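Local coordinates for malic enzyme (Entamoeba histolytica, PDB 3NV9), which probably catalyses the oxidative decarboxylation of malate to pyruvate with a nicotinamide cofactor, as malic enzymes do, at residues A[385-397]-A[405-417]. Residues are numbered along the deposited sequence; the frame is centred on the assembly and turned at random.
Sequences AASRALAEFAEKR and IGTMDEPGIFPKE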
ATOM      1  N   ALA A 385      18.155 -20.893   8.443  1.00 24.96           N
ATOM      2  CA  ALA A 385      17.400 -21.972   7.818  1.00 25.12           C
ATOM      3  C   ALA A 385      17.171 -21.622   6.312  1.00 24.69           C
ATOM      4  O   ALA A 385      17.321 -22.471   5.441  1.00 24.65           O
ATOM      5  CB  ALA A 385      16.055 -22.135   8.576  1.00 23.46           C
ATOM      6  N   ALA A 386      16.821 -20.359   6.022  1.00 23.27           N
ATOM      7  CA  ALA A 386      16.622 -19.946   4.640  1.00 22.76           C
ATOM      8  C   ALA A 386      17.892 -20.117   3.861  1.00 23.27           C
ATOM      9  O   ALA A 386      17.825 -20.530   2.680  1.00 24.12           O
ATOM     10  CB  ALA A 386      16.093 -18.500   4.520  1.00 21.23           C
ATOM     11  N   SER A 387      19.048 -19.839   4.491  1.00 23.18           N
ATOM     12  CA  SER A 387      20.339 -20.022   3.821  1.00 23.15           C
ATOM     13  C   SER A 387      20.569 -21.463   3.440  1.00 23.73           C
ATOM     14  O   SER A 387      21.049 -21.740   2.350  1.00 23.70           O
ATOM     15  CB  SER A 387      21.535 -19.627   4.688  1.00 23.69           C
ATOM     16  OG  SER A 387      21.391 -18.400   5.301  1.00 21.83           O
ATOM     17  N   ARG A 388      20.265 -22.391   4.338  1.00 24.74           N
ATOM     18  CA  ARG A 388      20.551 -23.810   4.023  1.00 24.94           C
ATOM     19  C   ARG A 388      19.612 -24.244   2.936  1.00 25.15           C
ATOM     20  O   ARG A 388      20.043 -24.895   2.012  1.00 26.18           O
ATOM     21  CB  ARG A 388      20.433 -24.731   5.229  1.00 25.39           C
ATOM     22  CG  ARG A 388      21.428 -24.437   6.370  1.00 28.08           C
ATOM     23  CD  ARG A 388      21.273 -25.464   7.540  1.00 35.00           C
ATOM     24  NE  ARG A 388      22.142 -25.105   8.669  1.00 45.25           N
ATOM     25  CZ  ARG A 388      23.483 -25.014   8.625  1.00 46.10           C
ATOM     26  NH1 ARG A 388      24.161 -25.279   7.508  1.00 45.60           N
ATOM     27  NH2 ARG A 388      24.152 -24.656   9.724  1.00 48.51           N
ATOM     28  N   ALA A 389      18.342 -23.840   3.033  1.00 25.24           N
ATOM     29  CA  ALA A 389      17.331 -24.144   2.024  1.00 25.05           C
ATOM     30  C   ALA A 389      17.761 -23.631   0.657  1.00 25.72           C
ATOM     31  O   ALA A 389      17.593 -24.333  -0.362  1.00 26.58           O
ATOM     32  CB  ALA A 389      15.991 -23.527   2.412  1.00 25.02           C
ATOM     33  N   LEU A 390      18.308 -22.399   0.622  1.00 25.02           N
ATOM     34  CA  LEU A 390      18.717 -21.762  -0.650  1.00 23.42           C
ATOM     35  C   LEU A 390      19.922 -22.483  -1.237  1.00 23.69           C
ATOM     36  O   LEU A 390      19.992 -22.762  -2.443  1.00 23.81           O
ATOM     37  CB  LEU A 390      19.030 -20.246  -0.472  1.00 20.95           C
ATOM     38  CG  LEU A 390      19.534 -19.506  -1.705  1.00 19.86           C
ATOM     39  CD1 LEU A 390      18.636 -19.719  -2.895  1.00 18.99           C
ATOM     40  CD2 LEU A 390      19.659 -17.983  -1.440  1.00 19.50           C
ATOM     41  N   ALA A 391      20.896 -22.735  -0.382  1.00 23.95           N
ATOM     42  CA  ALA A 391      22.108 -23.406  -0.790  1.00 24.55           C
ATOM     43  C   ALA A 391      21.804 -24.849  -1.221  1.00 24.85           C
ATOM     44  O   ALA A 391      22.291 -25.279  -2.236  1.00 25.06           O
ATOM     45  CB  ALA A 391      23.065 -23.405   0.346  1.00 24.53           C
ATOM     46  N   GLU A 392      20.999 -25.586  -0.452  1.00 25.83           N
ATOM     47  CA  GLU A 392      20.666 -26.992  -0.814  1.00 27.55           C
ATOM     48  C   GLU A 392      19.817 -27.067  -2.101  1.00 26.40           C
ATOM     49  O   GLU A 392      20.052 -27.909  -2.932  1.00 24.88           O
ATOM     50  CB  GLU A 392      19.958 -27.710   0.326  1.00 27.58           C
ATOM     51  CG  GLU A 392      20.699 -27.679   1.646  1.00 36.80           C
ATOM     52  CD  GLU A 392      19.845 -28.170   2.836  1.00 45.38           C
ATOM     53  OE1 GLU A 392      18.622 -28.414   2.664  1.00 49.57           O
ATOM     54  OE2 GLU A 392      20.403 -28.305   3.947  1.00 48.46           O
ATOM     55  N   PHE A 393      18.866 -26.140  -2.274  1.00 26.13           N
ATOM     56  CA  PHE A 393      18.080 -26.093  -3.506  1.00 25.93           C
ATOM     57  C   PHE A 393      19.022 -25.972  -4.684  1.00 26.86           C
ATOM     58  O   PHE A 393      18.877 -26.694  -5.705  1.00 27.03           O
ATOM     59  CB  PHE A 393      17.099 -24.912  -3.536  1.00 25.72           C
ATOM     60  CG  PHE A 393      16.300 -24.836  -4.800  1.00 23.58           C
ATOM     61  CD1 PHE A 393      15.043 -25.388  -4.856  1.00 21.35           C
ATOM     62  CD2 PHE A 393      16.829 -24.241  -5.947  1.00 24.21           C
ATOM     63  CE1 PHE A 393      14.308 -25.333  -6.028  1.00 20.64           C
ATOM     64  CE2 PHE A 393      16.088 -24.195  -7.140  1.00 20.77           C
ATOM     65  CZ  PHE A 393      14.855 -24.733  -7.172  1.00 21.65           C
ATOM     66  N   ALA A 394      19.996 -25.079  -4.549  1.00 26.04           N
ATOM     67  CA  ALA A 394      20.962 -24.900  -5.633  1.00 27.13           C
ATOM     68  C   ALA A 394      21.811 -26.153  -5.882  1.00 27.86           C
ATOM     69  O   ALA A 394      21.990 -26.564  -7.037  1.00 27.79           O
ATOM     70  CB  ALA A 394      21.865 -23.599  -5.421  1.00 26.04           C
ATOM     71  N   GLU A 395      22.353 -26.744  -4.807  1.00 28.77           N
ATOM     72  CA  GLU A 395      23.183 -27.935  -4.939  1.00 29.18           C
ATOM     73  C   GLU A 395      22.463 -29.135  -5.575  1.00 29.54           C
ATOM     74  O   GLU A 395      23.092 -29.870  -6.296  1.00 30.84           O
ATOM     75  CB  GLU A 395      23.755 -28.339  -3.593  1.00 29.37           C
ATOM     76  CG  GLU A 395      24.458 -29.682  -3.609  1.00 31.46           C
ATOM     77  CD  GLU A 395      25.071 -30.027  -2.273  1.00 36.67           C
ATOM     78  OE1 GLU A 395      24.517 -29.604  -1.202  1.00 34.83           O
ATOM     79  OE2 GLU A 395      26.122 -30.711  -2.290  1.00 39.73           O
ATOM     80  N   LYS A 396      21.170 -29.332  -5.298  1.00 29.28           N
ATOM     81  CA  LYS A 396      20.355 -30.395  -5.909  1.00 30.07           C
ATOM     82  C   LYS A 396      20.259 -30.337  -7.462  1.00 29.64           C
ATOM     83  O   LYS A 396      20.211 -31.369  -8.124  1.00 29.22           O
ATOM     84  CB  LYS A 396      18.918 -30.267  -5.412  1.00 31.13           C
ATOM     85  CG  LYS A 396      18.335 -31.461  -4.803  1.00 36.18           C
ATOM     86  CD  LYS A 396      18.431 -31.357  -3.254  1.00 39.09           C
ATOM     87  CE  LYS A 396      18.055 -32.704  -2.588  1.00 42.56           C
ATOM     88  NZ  LYS A 396      18.897 -33.021  -1.343  1.00 43.48           N
ATOM     89  N   ARG A 397      20.135 -29.150  -8.046  1.00 28.38           N
ATOM     90  CA  ARG A 397      20.138 -29.083  -9.510  1.00 27.28           C
ATOM     91  C   ARG A 397      21.534 -28.824 -10.071  1.00 26.99           C
ATOM     92  O   ARG A 397      21.658 -28.533 -11.248  1.00 26.93           O
ATOM     93  CB  ARG A 397      19.126 -28.081 -10.085  1.00 27.05           C
ATOM     94  CG  ARG A 397      19.155 -26.670  -9.462  1.00 26.96           C
ATOM     95  CD  ARG A 397      20.466 -25.929  -9.648  1.00 26.27           C
ATOM     96  NE  ARG A 397      20.302 -24.462  -9.634  1.00 27.83           N
ATOM     97  CZ  ARG A 397      21.273 -23.582  -9.369  1.00 26.14           C
ATOM     98  NH1 ARG A 397      22.508 -23.999  -9.078  1.00 21.91           N
ATOM     99  NH2 ARG A 397      21.000 -22.272  -9.403  1.00 23.98           N
ATOM    100  N   ILE A 405      24.462 -20.531  -6.281  1.00 24.40           N
ATOM    101  CA  ILE A 405      23.341 -20.048  -5.435  1.00 24.44           C
ATOM    102  C   ILE A 405      22.080 -20.068  -6.290  1.00 23.43           C
ATOM    103  O   ILE A 405      22.158 -19.960  -7.485  1.00 24.94           O
ATOM    104  CB  ILE A 405      23.628 -18.576  -4.960  1.00 23.54           C
ATOM    105  CG1 ILE A 405      22.615 -18.079  -3.938  1.00 24.53           C
ATOM    106  CG2 ILE A 405      23.601 -17.612  -6.141  1.00 25.03           C
ATOM    107  CD1 ILE A 405      23.190 -17.033  -2.973  1.00 26.52           C
ATOM    108  N   GLY A 406      20.912 -20.185  -5.702  1.00 23.70           N
ATOM    109  CA  GLY A 406      19.695 -20.148  -6.516  1.00 22.92           C
ATOM    110  C   GLY A 406      19.401 -18.748  -7.012  1.00 22.28           C
ATOM    111  O   GLY A 406      19.773 -17.739  -6.365  1.00 22.23           O
ATOM    112  N   THR A 407      18.686 -18.681  -8.120  1.00 21.28           N
ATOM    113  CA  THR A 407      18.464 -17.426  -8.815  1.00 21.05           C
ATOM    114  C   THR A 407      16.966 -17.054  -8.716  1.00 20.96           C
ATOM    115  O   THR A 407      16.127 -17.890  -8.301  1.00 20.75           O
ATOM    116  CB  THR A 407      18.925 -17.507 -10.316  1.00 20.92           C
ATOM    117  OG1 THR A 407      17.836 -17.983 -11.150  1.00 21.97           O
ATOM    118  CG2 THR A 407      20.172 -18.419 -10.469  1.00 19.56           C
ATOM    119  N   MET A 408      16.676 -15.803  -9.055  1.00 19.57           N
ATOM    120  CA  MET A 408      15.326 -15.277  -9.038  1.00 20.90           C
ATOM    121  C   MET A 408      14.428 -15.910 -10.105  1.00 20.30           C
ATOM    122  O   MET A 408      13.187 -15.841 -10.014  1.00 19.32           O
ATOM    123  CB  MET A 408      15.299 -13.747  -9.200  1.00 20.53           C
ATOM    124  CG  MET A 408      16.021 -13.002  -8.114  1.00 20.21           C
ATOM    125  SD  MET A 408      15.610 -11.252  -8.269  1.00 24.45           S
ATOM    126  CE  MET A 408      16.784 -10.739  -9.571  1.00 19.91           C
ATOM    127  N   ASP A 409      15.046 -16.569 -11.074  1.00 20.27           N
ATOM    128  CA  ASP A 409      14.304 -17.368 -12.046  1.00 22.01           C
ATOM    129  C   ASP A 409      13.837 -18.786 -11.576  1.00 22.46           C
ATOM    130  O   ASP A 409      13.288 -19.544 -12.366  1.00 22.18           O
ATOM    131  CB  ASP A 409      15.200 -17.570 -13.259  1.00 22.83           C
ATOM    132  CG  ASP A 409      14.397 -17.749 -14.526  1.00 25.53           C
ATOM    133  OD1 ASP A 409      13.294 -17.150 -14.624  1.00 28.16           O
ATOM    134  OD2 ASP A 409      14.836 -18.525 -15.382  1.00 28.28           O
ATOM    135  N   GLU A 410      14.123 -19.141 -10.321  1.00 22.74           N
ATOM    136  CA  GLU A 410      13.847 -20.505  -9.786  1.00 24.23           C
ATOM    137  C   GLU A 410      12.807 -20.450  -8.624  1.00 22.80           C
ATOM    138  O   GLU A 410      13.132 -20.531  -7.467  1.00 22.26           O
ATOM    139  CB  GLU A 410      15.127 -21.213  -9.366  1.00 24.38           C
ATOM    140  CG  GLU A 410      16.122 -21.512 -10.538  1.00 25.52           C
ATOM    141  CD  GLU A 410      17.463 -22.132 -10.030  1.00 27.18           C
ATOM    142  OE1 GLU A 410      18.217 -21.445  -9.293  1.00 28.84           O
ATOM    143  OE2 GLU A 410      17.763 -23.303 -10.348  1.00 27.01           O
ATOM    144  N   PRO A 411      11.542 -20.300  -8.992  1.00 22.34           N
ATOM    145  CA  PRO A 411      10.474 -20.039  -8.071  1.00 22.34           C
ATOM    146  C   PRO A 411      10.290 -21.117  -7.017  1.00 22.74           C
ATOM    147  O   PRO A 411       9.695 -20.827  -5.976  1.00 23.01           O
ATOM    148  CB  PRO A 411       9.239 -19.872  -8.975  1.00 23.22           C
ATOM    149  CG  PRO A 411       9.526 -20.649 -10.216  1.00 22.20           C
ATOM    150  CD  PRO A 411      11.070 -20.543 -10.375  1.00 22.51           C
ATOM    151  N   GLY A 412      10.861 -22.301  -7.214  1.00 21.83           N
ATOM    152  CA  GLY A 412      10.704 -23.385  -6.218  1.00 21.55           C
ATOM    153  C   GLY A 412      11.564 -23.111  -4.998  1.00 23.18           C
ATOM    154  O   GLY A 412      11.320 -23.650  -3.908  1.00 22.07           O
ATOM    155  N   ILE A 413      12.606 -22.285  -5.156  1.00 23.22           N
ATOM    156  CA  ILE A 413      13.383 -21.895  -3.973  1.00 22.46           C
ATOM    157  C   ILE A 413      12.427 -21.438  -2.893  1.00 21.85           C
ATOM    158  O   ILE A 413      12.625 -21.712  -1.692  1.00 23.81           O
ATOM    159  CB  ILE A 413      14.342 -20.665  -4.290  1.00 23.00           C
ATOM    160  CG1 ILE A 413      15.529 -21.063  -5.156  1.00 21.76           C
ATOM    161  CG2 ILE A 413      14.883 -20.014  -3.025  1.00 23.23           C
ATOM    162  CD1 ILE A 413      16.139 -19.858  -5.907  1.00 25.28           C
ATOM    163  N   PHE A 414      11.389 -20.693  -3.260  1.00 20.62           N
ATOM    164  CA  PHE A 414      10.780 -19.889  -2.207  1.00 19.53           C
ATOM    165  C   PHE A 414       9.778 -20.600  -1.296  1.00 20.02           C
ATOM    166  O   PHE A 414       9.770 -20.312  -0.140  1.00 21.16           O
ATOM    167  CB  PHE A 414      10.294 -18.560  -2.749  1.00 19.66           C
ATOM    168  CG  PHE A 414      11.337 -17.864  -3.514  1.00 17.84           C
ATOM    169  CD1 PHE A 414      12.368 -17.230  -2.849  1.00 15.80           C
ATOM    170  CD2 PHE A 414      11.343 -17.943  -4.893  1.00 16.41           C
ATOM    171  CE1 PHE A 414      13.427 -16.663  -3.577  1.00 20.80           C
ATOM    172  CE2 PHE A 414      12.350 -17.343  -5.641  1.00 16.92           C
ATOM    173  CZ  PHE A 414      13.416 -16.705  -4.981  1.00 18.59           C
ATOM    174  N   PRO A 415       8.977 -21.540  -1.807  1.00 18.75           N
ATOM    175  CA  PRO A 415       8.161 -22.330  -0.875  1.00 19.26           C
ATOM    176  C   PRO A 415       9.016 -23.213  -0.007  1.00 19.89           C
ATOM    177  O   PRO A 415       8.661 -23.489   1.144  1.00 20.82           O
ATOM    178  CB  PRO A 415       7.203 -23.156  -1.797  1.00 17.79           C
ATOM    179  CG  PRO A 415       7.897 -23.124  -3.152  1.00 19.58           C
ATOM    180  CD  PRO A 415       8.640 -21.802  -3.218  1.00 17.98           C
ATOM    181  N   LYS A 416      10.168 -23.626  -0.510  1.00 21.24           N
ATOM    182  CA  LYS A 416      11.059 -24.397   0.329  1.00 22.05           C
ATOM    183  C   LYS A 416      11.663 -23.492   1.452  1.00 23.32           C
ATOM    184  O   LYS A 416      11.660 -23.886   2.650  1.00 23.55           O
ATOM    185  CB  LYS A 416      12.122 -25.063  -0.540  1.00 23.02           C
ATOM    186  CG  LYS A 416      13.271 -25.658   0.180  1.00 21.92           C
ATOM    187  CD  LYS A 416      14.302 -26.065  -0.861  1.00 25.47           C
ATOM    188  CE  LYS A 416      15.570 -26.703  -0.220  1.00 25.84           C
ATOM    189  NZ  LYS A 416      15.212 -28.138   0.191  1.00 34.02           N
ATOM    190  N   GLU A 417      12.176 -22.304   1.089  1.00 22.83           N
ATOM    191  CA  GLU A 417      12.580 -21.321   2.134  1.00 22.63           C
ATOM    192  C   GLU A 417      11.455 -21.125   3.127  1.00 22.18           C
ATOM    193  O   GLU A 417      11.684 -21.145   4.305  1.00 22.16           O
ATOM    194  CB  GLU A 417      13.024 -19.948   1.588  1.00 21.66           C
ATOM    195  CG  GLU A 417      14.327 -20.005   0.844  1.00 20.02           C
ATOM    196  CD  GLU A 417      14.780 -18.676   0.278  1.00 18.19           C
ATOM    197  OE1 GLU A 417      13.975 -17.744   0.194  1.00 21.24           O
ATOM    198  OE2 GLU A 417      15.973 -18.551  -0.084  1.00 19.53           O
TER
HETATM  199  O   HOH W   1      17.458 -29.794   0.491  1.00 42.28           O
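Two donors grip Glu-410 OE1: Arg-397 NH2, 2.9 Å away, and the backbone N of Thr-407, at 3.0 Å. The pair illustrates how one carboxylate can tie a connecting loop to a helix end. The setting is a helical hairpin in the NAD-binding, Rossmann-type domain of malic enzyme: helices 380-396 and 413-428 run roughly antiparallel, their short segments at 143°. Arg-397, just past the first helix, meets the carboxylate side-on. Its NE points almost straight at the syn lone pair of Glu-410 OE2, 2.9 Å away, while NH2 reaches OE1 on the syn side but somewhat out of the carboxylate plane; Thr-407 N takes the anti lone pair of OE1. Guanidinium and carboxylate are nearly coplanar, and this two-point salt bridge should fix the rotation of both. A bend at chi2 (62°) folds the arginine chain back over Ala-394, and NH2 gives a longer, less straight bond to Ile-405 O (3.2 Å), approaching from above the carbonyl plane. Asn-403 OD1, in the intervening loop, also bonds to NH2.

Beside this polar cluster lies the Phe-393 ring. Glu-410 sits at its edge, the carboxylate turned nearly perpendicular to it, and Ile-413 CG1 covers one face in a CH-pi contact, 3.8 Å from the ring centroid. Leu-390 continues the apolar seam: CD2 packs on Ile-405 CG1, CD1 on Ile-413 CG2, and helix 193-213 touches it through Val-201. Ala-394 CB rests on the backbone where Ile-405 joins Gly-406.

Farther along the hairpin, Lys-416 lays its chain past Ala-389 and the CB of Phe-393, extended until chi4 (76°) turns NZ toward the Glu-392 side. Lys-416 NZ and Glu-392 OE1 stay 4.2 Å apart, beyond a salt bridge, and a water joins them, accepting from NZ and donating to OE1.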